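Local coordinates for protein post-proline cleaving enzyme (Rickettsia typhi, PDB 4HVT) that probably cleaves peptide bonds on the carboxyl side of proline in oligopeptides, as a serine peptidase of the prolyl oligopeptidase family, at residues A[92-97]-A[128-133]; A[116-121]-A[146-151]; A[157-162]-A[172-177]; A[647-652]-A[680-685]. One frame throughout, in Å; residues are numbered along the deposited sequence.

Contact 1. Residues A[92-97]-A[128-133]; sequences NPQGLW and KVAYRG
Lys128 meets Gln94 with its aliphatic part: CB, CG and CD gather round the amide oxygen, Lys128 CD lying 3.4 Å from Gln94 OE1, while the ammonium group turns off to a salt bridge with Asp679. Val129 comes next and offers its backbone. Its carbonyl O sits only 3.0 Å from Gln94 CG, a tight approach, and this buried oxygen has no hydrogen-bonding partner in the model. At Ala130 the touch passes to the amide nitrogen, Gln94 NE2 standing 3.6 Å from Ala130 CA; that nitrogen also donates to Ser686 O. The bend at chi2 (64°) lays the amide across Val129, with OE1 toward Lys128 and NE2 toward Ala130. Tyr131 closes the contact twice. Its backbone N donates to a water, 2.9 Å from Tyr131 N, that also accepts from Gln94 NE2 and donates to Gln94 O. Its ring slides past the five-membered ring of Trp97, near parallel at 23° but barely overlapping, with Tyr131 OH 3.9 Å from Trp97 CD1. No direct hydrogen bond joins the segments, which lead into strands 96-101 and 129-136 of successive propeller sheets; a three-bonded water supplies the polar link, van der Waals contacts of Gln94 and the offset rings the rest.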
loop_
_atom_site.group_PDB
_atom_site.type_symbol
_atom_site.label_atom_id
_atom_site.label_comp_id
_atom_site.label_asym_id
_atom_site.label_seq_id
_atom_site.Cartn_x
_atom_site.Cartn_y
_atom_site.Cartn_z
ATOM N N ASN A 92 -7.142 9.692 20.936
ATOM C CA ASN A 92 -7.996 8.953 19.974
ATOM C C ASN A 92 -7.100 8.119 19.084
ATOM O O ASN A 92 -6.870 8.433 17.899
ATOM C CB ASN A 92 -8.867 9.897 19.117
ATOM C CG ASN A 92 -10.076 10.387 19.867
ATOM O OD1 ASN A 92 -11.048 9.642 20.066
ATOM N ND2 ASN A 92 -10.020 11.619 20.312
ATOM N N PRO A 93 -6.546 7.054 19.666
ATOM C CA PRO A 93 -5.673 6.239 18.840
ATOM C C PRO A 93 -6.342 5.441 17.735
ATOM O O PRO A 93 -5.693 5.165 16.733
ATOM C CB PRO A 93 -5.003 5.303 19.856
ATOM C CG PRO A 93 -5.990 5.190 20.973
ATOM C CD PRO A 93 -6.571 6.589 21.071
ATOM N N GLN A 94 -7.610 5.073 17.904
ATOM C CA GLN A 94 -8.358 4.414 16.837
ATOM C C GLN A 94 -8.789 5.441 15.801
ATOM O O GLN A 94 -8.765 5.175 14.622
ATOM C CB GLN A 94 -9.540 3.655 17.429
ATOM C CG GLN A 94 -9.980 2.535 16.522
ATOM C CD GLN A 94 -8.891 1.481 16.370
ATOM O OE1 GLN A 94 -8.475 0.874 17.342
ATOM N NE2 GLN A 94 -8.343 1.382 15.163
ATOM N N GLY A 95 -9.139 6.647 16.280
ATOM C CA GLY A 95 -9.288 7.811 15.400
ATOM C C GLY A 95 -10.674 8.422 15.248
ATOM O O GLY A 95 -11.696 7.821 15.617
ATOM N N LEU A 96 -10.679 9.615 14.650
ATOM C CA LEU A 96 -11.843 10.427 14.423
ATOM C C LEU A 96 -11.984 10.684 12.939
ATOM O O LEU A 96 -11.075 11.214 12.307
ATOM C CB LEU A 96 -11.652 11.805 15.079
ATOM C CG LEU A 96 -11.473 11.820 16.594
ATOM C CD1 LEU A 96 -11.199 13.243 17.067
ATOM C CD2 LEU A 96 -12.648 11.194 17.323
ATOM N N TRP A 97 -13.141 10.347 12.383
ATOM C CA TRP A 97 -13.518 10.840 11.071
ATOM C C TRP A 97 -14.281 12.157 11.246
ATOM O O TRP A 97 -15.232 12.248 12.022
ATOM C CB TRP A 97 -14.331 9.793 10.328
ATOM C CG TRP A 97 -14.752 10.159 8.917
ATOM C CD1 TRP A 97 -13.947 10.507 7.880
ATOM C CD2 TRP A 97 -16.088 10.090 8.389
ATOM N NE1 TRP A 97 -14.708 10.746 6.742
ATOM C CE2 TRP A 97 -16.017 10.447 7.020
ATOM C CE3 TRP A 97 -17.345 9.756 8.948
ATOM C CZ2 TRP A 97 -17.155 10.525 6.205
ATOM C CZ3 TRP A 97 -18.461 9.820 8.149
ATOM C CH2 TRP A 97 -18.362 10.175 6.774
ATOM N N LYS A 128 -11.122 -3.517 19.080
ATOM C CA LYS A 128 -10.604 -2.415 18.270
ATOM C C LYS A 128 -11.441 -2.447 16.971
ATOM O O LYS A 128 -11.454 -3.473 16.310
ATOM C CB LYS A 128 -9.129 -2.629 17.872
ATOM C CG LYS A 128 -7.994 -2.361 18.883
ATOM C CD LYS A 128 -6.750 -1.900 18.088
ATOM C CE LYS A 128 -5.365 -2.300 18.607
ATOM N NZ LYS A 128 -5.242 -2.424 20.083
ATOM N N VAL A 129 -12.148 -1.367 16.642
ATOM C CA VAL A 129 -12.856 -1.215 15.349
ATOM C C VAL A 129 -12.081 -0.165 14.566
ATOM O O VAL A 129 -12.009 0.960 14.978
ATOM C CB VAL A 129 -14.316 -0.737 15.550
ATOM C CG1 VAL A 129 -14.996 -0.530 14.215
ATOM C CG2 VAL A 129 -15.116 -1.744 16.364
ATOM N N ALA A 130 -11.444 -0.584 13.483
ATOM C CA ALA A 130 -10.624 0.257 12.634
ATOM C C ALA A 130 -11.418 0.822 11.469
ATOM O O ALA A 130 -12.180 0.117 10.822
ATOM C CB ALA A 130 -9.444 -0.551 12.104
ATOM N N TYR A 131 -11.246 2.121 11.201
ATOM C CA TYR A 131 -11.794 2.780 10.022
ATOM C C TYR A 131 -11.064 2.357 8.780
ATOM O O TYR A 131 -9.818 2.389 8.722
ATOM C CB TYR A 131 -11.595 4.278 10.185
ATOM C CG TYR A 131 -11.862 5.148 8.980
ATOM C CD1 TYR A 131 -13.140 5.402 8.558
ATOM C CD2 TYR A 131 -10.811 5.716 8.264
ATOM C CE1 TYR A 131 -13.395 6.215 7.456
ATOM C CE2 TYR A 131 -11.050 6.561 7.195
ATOM C CZ TYR A 131 -12.332 6.801 6.801
ATOM O OH TYR A 131 -12.551 7.623 5.729
ATOM N N ARG A 132 -11.817 1.950 7.761
ATOM C CA ARG A 132 -11.237 1.456 6.523
ATOM C C ARG A 132 -11.812 2.153 5.256
ATOM O O ARG A 132 -11.628 1.644 4.164
ATOM C CB ARG A 132 -11.385 -0.089 6.384
ATOM C CG ARG A 132 -10.926 -0.927 7.569
ATOM C CD ARG A 132 -9.407 -0.896 7.844
ATOM N NE ARG A 132 -8.649 -1.380 6.727
ATOM C CZ ARG A 132 -8.163 -2.617 6.630
ATOM N NH1 ARG A 132 -8.390 -3.494 7.578
ATOM N NH2 ARG A 132 -7.438 -2.961 5.569
ATOM N N GLY A 133 -12.380 3.345 5.426
ATOM C CA GLY A 133 -12.809 4.201 4.302
ATOM C C GLY A 133 -14.318 4.280 4.200
ATOM O O GLY A 133 -15.021 3.643 4.969
HETATM O O HOH W 1 -9.008 3.202 12.785
#

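Contact 2. Residues A[116-121]-A[146-151]; sequences IDFDKL and ISMSFG
The backbones of 116-121 and 146-151 stay well apart, with 9.6 Å between Phe118 CA and Met148 CA, and side chains alone bridge the gap between two neighbouring propeller sheets. Ile116 and Ile146 reach toward each other tip to tip, Ile116 CD1 lying 3.8 Å from Ile146 CG1. The other branch of Ile146 turns to the aromatic ring: CG2, anti to the backbone N, lies in the plane of the Phe118 ring and meets its rim, 4.0 Å from Phe118 CZ. Met148 approaches the same rim, its CG 3.9 Å from Phe118 CE2. The sulfur follows as an edge-on Met-aromatic contact, Met148 SD being 5.4 Å from the Phe118 ring centroid and 80° off the ring normal. Ile116 CG2, from the same segment as the ring, lies over one of its faces, toward the rim. Farther along the helix, Leu121 CD1 touches Met148 SD at 4.3 Å.

The turn from strand to helix that presents Phe118 is held by Asp117 at the N-cap. Its OD1 accepts from Lys120 N at 3.0 Å, a donor standing above the carboxylate plane, and more weakly from Asp119 N. Trp97 and Trp161 extend the apolar layer beside the isoleucines. With no hydrogen bond across it, the interface depends on dispersion and close fit, while the polar capping of the helix start takes no part in it.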
loop_
_atom_site.group_PDB
_atom_site.type_symbol
_atom_site.label_atom_id
_atom_site.label_comp_id
_atom_site.label_asym_id
_atom_site.label_seq_id
_atom_site.Cartn_x
_atom_site.Cartn_y
_atom_site.Cartn_z
ATOM N N ILE A 116 -17.539 10.503 13.248
ATOM C CA ILE A 116 -17.462 9.216 13.895
ATOM C C ILE A 116 -16.194 9.123 14.713
ATOM O O ILE A 116 -15.101 9.333 14.187
ATOM C CB ILE A 116 -17.507 7.993 12.941
ATOM C CG1 ILE A 116 -18.781 8.021 12.086
ATOM C CG2 ILE A 116 -17.494 6.748 13.794
ATOM C CD1 ILE A 116 -18.818 7.036 10.937
ATOM N N ASP A 117 -16.375 8.796 15.998
ATOM C CA ASP A 117 -15.273 8.522 16.927
ATOM C C ASP A 117 -15.119 6.996 17.058
ATOM O O ASP A 117 -15.930 6.313 17.736
ATOM C CB ASP A 117 -15.564 9.187 18.283
ATOM C CG ASP A 117 -14.457 8.986 19.317
ATOM O OD1 ASP A 117 -13.709 8.010 19.257
ATOM O OD2 ASP A 117 -14.328 9.842 20.267
ATOM N N PHE A 118 -14.032 6.477 16.482
ATOM C CA PHE A 118 -13.819 5.023 16.446
ATOM C C PHE A 118 -13.332 4.490 17.779
ATOM O O PHE A 118 -13.489 3.318 18.064
ATOM C CB PHE A 118 -12.885 4.585 15.288
ATOM C CG PHE A 118 -13.554 4.667 13.971
ATOM C CD1 PHE A 118 -13.656 5.892 13.301
ATOM C CD2 PHE A 118 -14.202 3.574 13.440
ATOM C CE1 PHE A 118 -14.376 5.982 12.107
ATOM C CE2 PHE A 118 -14.910 3.681 12.233
ATOM C CZ PHE A 118 -15.006 4.880 11.587
ATOM N N ASP A 119 -12.772 5.362 18.615
ATOM C CA ASP A 119 -12.412 4.950 19.983
ATOM C C ASP A 119 -13.674 4.664 20.803
ATOM O O ASP A 119 -13.729 3.680 21.527
ATOM C CB ASP A 119 -11.557 6.015 20.623
ATOM C CG ASP A 119 -10.268 6.199 19.874
ATOM O OD1 ASP A 119 -9.307 5.459 20.155
ATOM O OD2 ASP A 119 -10.213 7.090 19.005
ATOM N N LYS A 120 -14.680 5.524 20.673
ATOM C CA LYS A 120 -15.971 5.302 21.323
ATOM C C LYS A 120 -16.660 4.049 20.822
ATOM O O LYS A 120 -17.222 3.272 21.614
ATOM C CB LYS A 120 -16.900 6.482 21.091
ATOM C CG LYS A 120 -16.761 7.592 22.091
ATOM C CD LYS A 120 -17.735 8.723 21.788
ATOM C CE LYS A 120 -17.391 9.947 22.616
ATOM N NZ LYS A 120 -17.679 11.203 21.870
ATOM N N LEU A 121 -16.626 3.847 19.508
ATOM C CA LEU A 121 -17.201 2.657 18.910
ATOM C C LEU A 121 -16.552 1.402 19.453
ATOM O O LEU A 121 -17.230 0.408 19.721
ATOM C CB LEU A 121 -17.027 2.686 17.387
ATOM C CG LEU A 121 -18.110 3.314 16.540
ATOM C CD1 LEU A 121 -17.748 3.020 15.083
ATOM C CD2 LEU A 121 -19.510 2.788 16.913
ATOM N N ILE A 146 -19.808 2.951 5.740
ATOM C CA ILE A 146 -18.546 3.063 6.447
ATOM C C ILE A 146 -17.900 1.700 6.526
ATOM O O ILE A 146 -18.441 0.841 7.191
ATOM C CB ILE A 146 -18.702 3.635 7.892
ATOM C CG1 ILE A 146 -19.630 4.862 7.941
ATOM C CG2 ILE A 146 -17.346 3.899 8.511
ATOM C CD1 ILE A 146 -19.140 6.062 7.197
ATOM N N SER A 147 -16.748 1.520 5.870
ATOM C CA SER A 147 -15.963 0.284 5.963
ATOM C C SER A 147 -15.134 0.227 7.227
ATOM O O SER A 147 -14.549 1.239 7.650
ATOM C CB SER A 147 -15.054 0.127 4.764
ATOM O OG SER A 147 -15.819 -0.105 3.582
ATOM N N MET A 148 -15.103 -0.957 7.818
ATOM C CA MET A 148 -14.495 -1.198 9.128
ATOM C C MET A 148 -13.924 -2.606 9.197
ATOM O O MET A 148 -14.378 -3.522 8.498
ATOM C CB MET A 148 -15.518 -1.032 10.257
ATOM C CG MET A 148 -16.026 0.373 10.409
ATOM S SD MET A 148 -17.355 0.431 11.645
ATOM C CE MET A 148 -18.704 -0.196 10.811
ATOM N N SER A 149 -12.923 -2.780 10.046
ATOM C CA SER A 149 -12.407 -4.111 10.345
ATOM C C SER A 149 -12.162 -4.227 11.839
ATOM O O SER A 149 -12.016 -3.228 12.556
ATOM C CB SER A 149 -11.101 -4.346 9.587
ATOM O OG SER A 149 -10.095 -3.392 9.973
ATOM N N PHE A 150 -12.092 -5.456 12.331
ATOM C CA PHE A 150 -11.626 -5.659 13.703
ATOM C C PHE A 150 -10.102 -5.722 13.657
ATOM O O PHE A 150 -9.501 -6.596 13.009
ATOM C CB PHE A 150 -12.247 -6.914 14.318
ATOM C CG PHE A 150 -13.733 -6.831 14.459
ATOM C CD1 PHE A 150 -14.313 -5.786 15.167
ATOM C CD2 PHE A 150 -14.567 -7.777 13.855
ATOM C CE1 PHE A 150 -15.700 -5.677 15.286
ATOM C CE2 PHE A 150 -15.955 -7.683 13.989
ATOM C CZ PHE A 150 -16.513 -6.635 14.700
ATOM N N GLY A 151 -9.471 -4.756 14.316
ATOM C CA GLY A 151 -8.002 -4.617 14.215
ATOM C C GLY A 151 -7.515 -4.543 12.791
ATOM O O GLY A 151 -8.209 -3.977 11.906
#

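Contact 3. Residues A[157-162]-A[172-177]; sequences FFREWD and GFEPIT
Glu160 reaches across to Phe173 and Gly172 with an extended side chain. Its CB lies against the peptide of the opposite segment, 3.5 Å from Phe173 O; CG, anti to the backbone N (chi1 -166°), carries the chain onward, and CD and OE1 come near Phe173 CD2, carboxylate and ring planes 35° apart. At the tip, Glu160 OE1 accepts from Phe173 N at 2.8 Å on its anti side, 17° out of the carboxylate plane, and also touches Gly172 CA. The other oxygen, OE2, forms salt bridges with Arg143 and Arg223. Phe173 O in turn accepts from Glu160 N at 2.8 Å, which makes the pairing reciprocal.

Beyond it the segments continue in antiparallel directions. Pro175 CD sits over the centre of the Phe158 ring, a CH-pi contact 3.8 Å from the centroid, and Pro175 CG packs on Phe157 CB. Buried Phe158 O has no hydrogen-bond partner in the model and meets C-H groups of Glu174 and Pro175. Arg159 and Glu174 run side by side. Glu174 OE2 lies well out of the guanidinium plane, 4.0 Å from Arg159 NE, so charge alone acts there; a water accepts from Arg159 NE and donates weakly to Glu174 OE1. Both direct hydrogen bonds between loop 172-177 and propeller strand 155-162 thus involve Glu160, which the two arginines probably keep ionised; the proline-ring contact and the water add to them.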
loop_
_atom_site.group_PDB
_atom_site.type_symbol
_atom_site.label_atom_id
_atom_site.label_comp_id
_atom_site.label_asym_id
_atom_site.label_seq_id
_atom_site.Cartn_x
_atom_site.Cartn_y
_atom_site.Cartn_z
ATOM N N PHE A 157 -16.091 -5.422 7.097
ATOM C CA PHE A 157 -17.551 -5.296 7.007
ATOM C C PHE A 157 -17.837 -3.806 6.816
ATOM O O PHE A 157 -16.928 -3.040 6.484
ATOM C CB PHE A 157 -18.243 -5.874 8.252
ATOM C CG PHE A 157 -17.777 -5.303 9.518
ATOM C CD1 PHE A 157 -16.576 -5.703 10.082
ATOM C CD2 PHE A 157 -18.523 -4.316 10.169
ATOM C CE1 PHE A 157 -16.133 -5.153 11.256
ATOM C CE2 PHE A 157 -18.087 -3.787 11.368
ATOM C CZ PHE A 157 -16.890 -4.201 11.892
ATOM N N PHE A 158 -19.095 -3.409 6.916
ATOM C CA PHE A 158 -19.436 -1.999 6.761
ATOM C C PHE A 158 -20.718 -1.760 7.491
ATOM O O PHE A 158 -21.429 -2.692 7.824
ATOM C CB PHE A 158 -19.610 -1.609 5.298
ATOM C CG PHE A 158 -20.533 -2.544 4.546
ATOM C CD1 PHE A 158 -21.897 -2.274 4.488
ATOM C CD2 PHE A 158 -20.013 -3.587 3.868
ATOM C CE1 PHE A 158 -22.745 -3.153 3.818
ATOM C CE2 PHE A 158 -20.850 -4.472 3.196
ATOM C CZ PHE A 158 -22.218 -4.221 3.148
ATOM N N ARG A 159 -21.031 -0.486 7.735
ATOM C CA ARG A 159 -22.296 -0.101 8.296
ATOM C C ARG A 159 -22.748 1.181 7.632
ATOM O O ARG A 159 -21.938 2.113 7.427
ATOM C CB ARG A 159 -22.192 0.173 9.790
ATOM C CG ARG A 159 -21.826 -1.006 10.624
ATOM C CD ARG A 159 -21.733 -0.564 12.073
ATOM N NE ARG A 159 -23.017 -0.162 12.622
ATOM C CZ ARG A 159 -23.185 0.266 13.872
ATOM N NH1 ARG A 159 -22.136 0.406 14.683
ATOM N NH2 ARG A 159 -24.382 0.594 14.303
ATOM N N GLU A 160 -24.021 1.264 7.308
ATOM C CA GLU A 160 -24.580 2.487 6.703
ATOM C C GLU A 160 -24.781 3.593 7.735
ATOM O O GLU A 160 -25.183 3.331 8.857
ATOM C CB GLU A 160 -25.930 2.151 6.073
ATOM C CG GLU A 160 -26.455 3.234 5.139
ATOM C CD GLU A 160 -27.833 2.950 4.604
ATOM O OE1 GLU A 160 -28.426 1.886 4.908
ATOM O OE2 GLU A 160 -28.331 3.793 3.845
ATOM N N TRP A 161 -24.493 4.823 7.351
ATOM C CA TRP A 161 -24.393 5.928 8.279
ATOM C C TRP A 161 -24.995 7.174 7.635
ATOM O O TRP A 161 -24.925 7.341 6.432
ATOM C CB TRP A 161 -22.912 6.134 8.647
ATOM C CG TRP A 161 -22.647 7.246 9.638
ATOM C CD1 TRP A 161 -22.519 7.116 10.990
ATOM C CD2 TRP A 161 -22.319 8.601 9.332
ATOM N NE1 TRP A 161 -22.209 8.335 11.554
ATOM C CE2 TRP A 161 -22.056 9.255 10.559
ATOM C CE3 TRP A 161 -22.236 9.322 8.154
ATOM C CZ2 TRP A 161 -21.723 10.620 10.636
ATOM C CZ3 TRP A 161 -21.928 10.699 8.215
ATOM C CH2 TRP A 161 -21.649 11.311 9.454
ATOM N N ASP A 162 -25.651 8.004 8.437
ATOM C CA ASP A 162 -26.350 9.172 7.914
ATOM C C ASP A 162 -25.804 10.526 8.468
ATOM O O ASP A 162 -25.751 10.748 9.671
ATOM C CB ASP A 162 -27.820 9.080 8.187
ATOM C CG ASP A 162 -28.608 10.167 7.452
ATOM O OD1 ASP A 162 -28.682 11.282 8.004
ATOM O OD2 ASP A 162 -29.154 9.919 6.328
ATOM N N GLY A 172 -30.045 -0.277 8.657
ATOM C CA GLY A 172 -29.469 0.047 7.360
ATOM C C GLY A 172 -28.591 -1.051 6.826
ATOM O O GLY A 172 -28.456 -2.105 7.456
ATOM N N PHE A 173 -27.962 -0.815 5.677
ATOM C CA PHE A 173 -27.022 -1.784 5.105
ATOM C C PHE A 173 -25.842 -2.106 6.031
ATOM O O PHE A 173 -25.049 -1.212 6.374
ATOM C CB PHE A 173 -26.514 -1.317 3.747
ATOM C CG PHE A 173 -27.552 -1.381 2.659
ATOM C CD1 PHE A 173 -27.955 -2.610 2.132
ATOM C CD2 PHE A 173 -28.061 -0.217 2.100
ATOM C CE1 PHE A 173 -28.873 -2.644 1.151
ATOM C CE2 PHE A 173 -29.014 -0.260 1.067
ATOM C CZ PHE A 173 -29.382 -1.472 0.592
ATOM N N GLU A 174 -25.731 -3.384 6.383
ATOM C CA GLU A 174 -24.686 -3.914 7.290
ATOM C C GLU A 174 -24.802 -5.419 7.090
ATOM O O GLU A 174 -25.938 -5.930 7.155
ATOM C CB GLU A 174 -25.036 -3.550 8.710
ATOM C CG GLU A 174 -24.082 -4.151 9.720
ATOM C CD GLU A 174 -24.527 -3.961 11.157
ATOM O OE1 GLU A 174 -25.726 -3.725 11.404
ATOM O OE2 GLU A 174 -23.651 -4.089 12.053
ATOM N N PRO A 175 -23.684 -6.114 6.834
ATOM C CA PRO A 175 -23.819 -7.498 6.432
ATOM C C PRO A 175 -24.017 -8.454 7.609
ATOM O O PRO A 175 -23.096 -9.121 8.007
ATOM C CB PRO A 175 -22.524 -7.772 5.695
ATOM C CG PRO A 175 -21.521 -6.905 6.376
ATOM C CD PRO A 175 -22.299 -5.655 6.716
ATOM N N ILE A 176 -25.235 -8.544 8.080
ATOM C CA ILE A 176 -25.615 -9.390 9.193
ATOM C C ILE A 176 -26.705 -10.365 8.782
ATOM O O ILE A 176 -27.586 -10.043 7.972
ATOM C CB ILE A 176 -26.076 -8.578 10.418
ATOM C CG1 ILE A 176 -27.251 -7.647 10.118
ATOM C CG2 ILE A 176 -24.935 -7.700 10.898
ATOM C CD1 ILE A 176 -27.984 -7.160 11.363
ATOM N N THR A 177 -26.656 -11.568 9.329
ATOM C CA THR A 177 -27.690 -12.526 9.047
ATOM C C THR A 177 -28.993 -12.287 9.811
ATOM O O THR A 177 -29.084 -11.423 10.663
ATOM C CB THR A 177 -27.213 -13.948 9.391
ATOM O OG1 THR A 177 -27.228 -14.124 10.807
ATOM C CG2 THR A 177 -25.823 -14.255 8.823
HETATM O O HOH W 2 -25.740 -0.859 11.653
#

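Contact 4. Residues A[647-652]-A[680-685]; sequences VLDQRV and SGHGSG
Asp649 OD2 accepts from His682 ND1 at 2.6 Å in a nearly straight bond (169°). The oxygen lies in the imidazole plane, and ND1 meets it on its syn side, 25° out of the carboxylate plane; carboxylate and ring are turned 71° from each other. The second oxygen faces its own loop: Asp649 OD1 takes Val652 N at 2.9 Å, an Asx motif, and Arg651 N more weakly. These bonds fix the rotation of the carboxylate, whose CG stands anti to the backbone N.

The imidazole is also held by apolar contacts. Arg651 CB lies over one of its faces, a CH-pi contact 3.9 Å from the ring centroid, and Val652 CG2 reaches His682 CE1 at 3.7 Å. Beyond CB the arginine chain bends twice, bringing Arg651 NH1 to 3.7 Å from His682 CD2, while its NE forms a salt bridge with Asp154 of the propeller. Where the backbones come closest, Gly681 CA packs 3.5 Å from Leu648 O in a CA-H...O contact.

His682 NE2 is hydrogen-bonded to Ser566 OG, on what looks like the nucleophile elbow of an alpha/beta hydrolase. Ser566, His682 and Asp649 therefore have the geometry of a charge-relay triad, consistent with serine peptidase chemistry, in which the carboxylate, held by three N-H groups, one of them weakly, would orient the histidine toward the serine.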
loop_
_atom_site.group_PDB
_atom_site.type_symbol
_atom_site.label_atom_id
_atom_site.label_comp_id
_atom_site.label_asym_id
_atom_site.label_seq_id
_atom_site.Cartn_x
_atom_site.Cartn_y
_atom_site.Cartn_z
ATOM N N VAL A 647 -0.514 -12.049 14.713
ATOM C CA VAL A 647 -1.507 -13.084 14.848
ATOM C C VAL A 647 -2.612 -12.893 13.768
ATOM O O VAL A 647 -3.089 -13.863 13.214
ATOM C CB VAL A 647 -2.098 -13.070 16.297
ATOM C CG1 VAL A 647 -3.287 -14.031 16.401
ATOM C CG2 VAL A 647 -1.030 -13.466 17.324
ATOM N N LEU A 648 -2.992 -11.657 13.496
ATOM C CA LEU A 648 -4.101 -11.358 12.611
ATOM C C LEU A 648 -3.617 -10.916 11.238
ATOM O O LEU A 648 -4.348 -10.255 10.497
ATOM C CB LEU A 648 -5.012 -10.325 13.269
ATOM C CG LEU A 648 -5.805 -10.881 14.469
ATOM C CD1 LEU A 648 -6.658 -9.775 15.071
ATOM C CD2 LEU A 648 -6.652 -12.065 14.066
ATOM N N ASP A 649 -2.354 -11.218 10.925
ATOM C CA ASP A 649 -1.854 -10.994 9.567
ATOM C C ASP A 649 -2.457 -12.086 8.694
ATOM O O ASP A 649 -1.986 -13.207 8.668
ATOM C CB ASP A 649 -0.316 -10.990 9.526
ATOM C CG ASP A 649 0.252 -10.610 8.135
ATOM O OD1 ASP A 649 -0.339 -10.940 7.055
ATOM O OD2 ASP A 649 1.352 -9.994 8.148
ATOM N N GLN A 650 -3.524 -11.725 8.010
ATOM C CA GLN A 650 -4.173 -12.599 7.063
ATOM C C GLN A 650 -3.603 -12.529 5.635
ATOM O O GLN A 650 -4.092 -13.260 4.735
ATOM C CB GLN A 650 -5.669 -12.253 7.017
ATOM C CG GLN A 650 -6.286 -12.366 8.411
ATOM C CD GLN A 650 -7.773 -12.065 8.411
ATOM O OE1 GLN A 650 -8.193 -11.104 7.798
ATOM N NE2 GLN A 650 -8.582 -12.935 9.087
ATOM N N ARG A 651 -2.656 -11.643 5.387
ATOM C CA ARG A 651 -2.062 -11.498 4.062
ATOM C C ARG A 651 -1.037 -12.640 3.901
ATOM O O ARG A 651 -1.233 -13.538 3.110
ATOM C CB ARG A 651 -1.408 -10.121 3.916
ATOM C CG ARG A 651 -1.065 -9.689 2.499
ATOM C CD ARG A 651 -2.310 -9.315 1.664
ATOM N NE ARG A 651 -3.046 -8.362 2.460
ATOM C CZ ARG A 651 -2.695 -7.098 2.633
ATOM N NH1 ARG A 651 -1.689 -6.563 1.915
ATOM N NH2 ARG A 651 -3.300 -6.356 3.568
ATOM N N VAL A 652 0.052 -12.617 4.675
ATOM C CA VAL A 652 1.097 -13.601 4.529
ATOM C C VAL A 652 1.039 -14.713 5.586
ATOM O O VAL A 652 1.557 -15.792 5.324
ATOM C CB VAL A 652 2.520 -12.970 4.545
ATOM C CG1 VAL A 652 2.720 -12.006 3.394
ATOM C CG2 VAL A 652 2.758 -12.223 5.832
ATOM N N SER A 680 -2.239 -6.181 14.978
ATOM C CA SER A 680 -1.815 -5.227 13.930
ATOM C C SER A 680 -2.192 -5.666 12.541
ATOM O O SER A 680 -2.439 -4.815 11.632
ATOM C CB SER A 680 -0.291 -5.018 13.895
ATOM O OG SER A 680 0.401 -6.207 13.505
ATOM N N GLY A 681 -2.206 -6.980 12.349
ATOM C CA GLY A 681 -2.318 -7.504 10.983
ATOM C C GLY A 681 -1.056 -7.193 10.188
ATOM O O GLY A 681 0.053 -7.095 10.770
ATOM N N HIS A 682 -1.208 -7.047 8.873
ATOM C CA HIS A 682 -0.098 -6.854 7.944
ATOM C C HIS A 682 0.349 -5.383 7.931
ATOM O O HIS A 682 0.107 -4.657 6.978
ATOM C CB HIS A 682 -0.486 -7.314 6.557
ATOM C CG HIS A 682 0.670 -7.593 5.660
ATOM N ND1 HIS A 682 1.610 -8.568 5.939
ATOM C CD2 HIS A 682 1.004 -7.067 4.453
ATOM C CE1 HIS A 682 2.498 -8.598 4.960
ATOM N NE2 HIS A 682 2.135 -7.716 4.032
ATOM N N GLY A 683 0.969 -4.959 9.009
ATOM C CA GLY A 683 1.386 -3.563 9.179
ATOM C C GLY A 683 1.971 -3.307 10.540
ATOM O O GLY A 683 2.199 -4.245 11.286
ATOM N N SER A 684 2.155 -2.034 10.884
ATOM C CA SER A 684 2.881 -1.658 12.111
ATOM C C SER A 684 2.023 -1.561 13.367
ATOM O O SER A 684 2.547 -1.444 14.457
ATOM C CB SER A 684 3.545 -0.311 11.898
ATOM O OG SER A 684 2.591 0.752 11.895
ATOM N N GLY A 685 0.696 -1.567 13.211
ATOM C CA GLY A 685 -0.191 -1.472 14.372
ATOM C C GLY A 685 -1.551 -0.981 13.903
ATOM O O GLY A 685 -1.641 -0.096 13.058
HETATM O O HOH W 3 -4.078 -8.613 7.707
#

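How the contacts relate
Contacts 1, 2 and 3 form a continuous run through the propeller, whereas contact 4 belongs to the hydrolase domain. Contacts 1 and 2 interlock, their centres about 5 Å apart and their segments alternating along the chain; Gly95 O and Phe118 N, 2.8 Å apart, probably share a hydrogen bond. Contact 3 follows through neighbouring strands 143-150 and 155-162, its centre about 13 Å from that of contact 2, and Trp97 of contact 1 packs against Trp161. The probable active site at contact 4 lies about 16 Å, centre to centre, from contact 1. Its nearest atoms are about 5 Å from contact 2 and about 6 Å from contact 1, and charged pairs from contacts 1 and 4 cross to the other domain.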